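C3-degrading proteinase (CppA protein) (Streptococcus pneumoniae, PDB 3E0R) probably degrades complement component C3 as a streptococcal proteinase, with N- and C-terminal parts that belong to families of the glyoxalase clan. Local coordinates at residues Glu156-Thr161 with Asp177-Gln182. Sequence-based numbering, arbitrary orientation.
Sequences ELHLPT and DFIPAQ
Leu157 and Ile179 lock the two strands together through their backbones. Leu157 N donates to Asp177 O at 2.7 Å, Leu157 O accepts the N-H of Ile179, and Leu159 N donates to Ile179 O at 2.8 Å. The zigzag is that of a parallel pair, and CA-H groups of Glu156, His158 and Phe178 add contacts to the same carbonyl oxygens.

Apolar packing fills the face with Leu157 and Phe178. Leu159, with CG anti to the backbone N (chi1 -167°), lays CD2 over one face of the Phe178 ring, 4.2 Å from the centroid, a CH-pi contact set off toward the rim; Leu157 CB meets Phe178 CD1 at 3.8 Å. Branched leucines suit this place, since one methyl can cover a flat ring.

Both strands belong to a beta-alpha-beta unit in which helix 169-172 lies in the connection; strand 176-180 forms one margin of its sheet, and 151-159 separates it from strand 74-81.

The face with Glu156, His158 and Ile179 mixes polar and apolar groups. There the Ile179 methyls divide the work: CD1 lies 3.8 Å from Glu156 CB, while CG2 meets the His158 ring edge at CD2. Ala181, small enough to fit close, sets CB 3.6 Å from His158 CB. A hydrogen bond between His158 ND1 and Lys72 O helps to fix the turn of the ring. Glu156 OE2 is 4.4 Å from Asp177 OD2, and a salt bridge from Glu156 OE1 to Arg76 would be expected to ease any repulsion between the two carboxylates.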
# COMPACT_ATOMS: atom_id res chain seq x y z
N GLU A 156 7.45 1.31 -1.26
CA GLU A 156 8.78 0.77 -1.27
C GLU A 156 8.68 -0.64 -0.72
O GLU A 156 7.99 -0.84 0.28
CB GLU A 156 9.72 1.61 -0.45
CG GLU A 156 10.10 2.89 -1.11
CD GLU A 156 10.44 4.00 -0.14
OE1 GLU A 156 10.61 3.76 1.08
OE2 GLU A 156 10.59 5.13 -0.63
N LEU A 157 9.31 -1.61 -1.39
CA LEU A 157 9.25 -3.01 -1.00
C LEU A 157 10.62 -3.52 -0.68
O LEU A 157 11.53 -3.25 -1.41
CB LEU A 157 8.63 -3.84 -2.11
CG LEU A 157 7.19 -3.51 -2.52
CD1 LEU A 157 6.68 -4.51 -3.50
CD2 LEU A 157 6.23 -3.41 -1.33
N HIS A 158 10.75 -4.26 0.42
CA HIS A 158 12.00 -4.86 0.83
C HIS A 158 12.16 -6.23 0.15
O HIS A 158 11.31 -7.13 0.29
CB HIS A 158 12.05 -5.01 2.36
CG HIS A 158 12.36 -3.74 3.11
ND1 HIS A 158 11.65 -3.35 4.21
CD2 HIS A 158 13.34 -2.82 2.94
CE1 HIS A 158 12.16 -2.22 4.68
NE2 HIS A 158 13.19 -1.88 3.93
N LEU A 159 13.25 -6.37 -0.61
CA LEU A 159 13.48 -7.58 -1.43
C LEU A 159 14.88 -8.14 -1.16
O LEU A 159 15.88 -7.42 -1.33
CB LEU A 159 13.30 -7.27 -2.93
CG LEU A 159 13.21 -8.45 -3.93
CD1 LEU A 159 11.90 -9.26 -3.80
CD2 LEU A 159 13.37 -7.98 -5.38
N PRO A 160 14.97 -9.42 -0.76
CA PRO A 160 16.32 -9.99 -0.53
C PRO A 160 17.20 -9.96 -1.78
O PRO A 160 16.67 -9.87 -2.90
CB PRO A 160 16.06 -11.43 -0.07
CG PRO A 160 14.58 -11.48 0.27
CD PRO A 160 13.91 -10.42 -0.52
N THR A 161 18.52 -10.02 -1.60
CA THR A 161 19.42 -9.87 -2.74
C THR A 161 19.48 -11.15 -3.56
O THR A 161 19.75 -11.08 -4.77
CB THR A 161 20.85 -9.41 -2.32
OG1 THR A 161 21.44 -10.36 -1.43
CG2 THR A 161 20.81 -8.02 -1.69
N ASP A 177 9.04 0.60 -5.73
CA ASP A 177 10.46 0.75 -5.54
C ASP A 177 10.99 -0.43 -4.72
O ASP A 177 10.52 -0.63 -3.61
CB ASP A 177 10.68 2.05 -4.78
CG ASP A 177 12.01 2.63 -5.01
OD1 ASP A 177 12.46 2.54 -6.18
OD2 ASP A 177 12.60 3.21 -4.04
N PHE A 178 11.96 -1.20 -5.24
CA PHE A 178 12.52 -2.33 -4.47
C PHE A 178 13.78 -1.92 -3.73
O PHE A 178 14.72 -1.44 -4.31
CB PHE A 178 12.85 -3.53 -5.37
CG PHE A 178 11.67 -4.31 -5.79
CD1 PHE A 178 10.94 -5.03 -4.86
CD2 PHE A 178 11.27 -4.34 -7.11
CE1 PHE A 178 9.83 -5.75 -5.25
CE2 PHE A 178 10.14 -5.06 -7.49
CZ PHE A 178 9.44 -5.78 -6.58
N ILE A 179 13.81 -2.14 -2.43
CA ILE A 179 14.98 -1.87 -1.62
C ILE A 179 15.63 -3.21 -1.24
O ILE A 179 14.93 -4.08 -0.73
CB ILE A 179 14.60 -1.10 -0.37
CG1 ILE A 179 14.10 0.29 -0.78
CG2 ILE A 179 15.78 -1.04 0.59
CD1 ILE A 179 13.45 1.04 0.31
N PRO A 180 16.95 -3.38 -1.52
CA PRO A 180 17.59 -4.61 -1.07
C PRO A 180 17.55 -4.66 0.47
O PRO A 180 17.58 -3.61 1.10
CB PRO A 180 19.03 -4.52 -1.64
CG PRO A 180 18.95 -3.41 -2.70
CD PRO A 180 17.90 -2.49 -2.23
N ALA A 181 17.44 -5.87 1.04
CA ALA A 181 17.02 -6.06 2.42
C ALA A 181 17.30 -7.49 2.86
O ALA A 181 17.26 -8.39 2.04
CB ALA A 181 15.55 -5.75 2.57
N GLN A 182 17.59 -7.68 4.14
CA GLN A 182 17.68 -9.00 4.74
C GLN A 182 16.73 -9.03 5.90
O GLN A 182 16.53 -8.04 6.59
CB GLN A 182 19.08 -9.34 5.30
CG GLN A 182 20.14 -9.53 4.24
CD GLN A 182 20.64 -8.19 3.74
OE1 GLN A 182 21.03 -7.31 4.54
NE2 GLN A 182 20.63 -8.00 2.40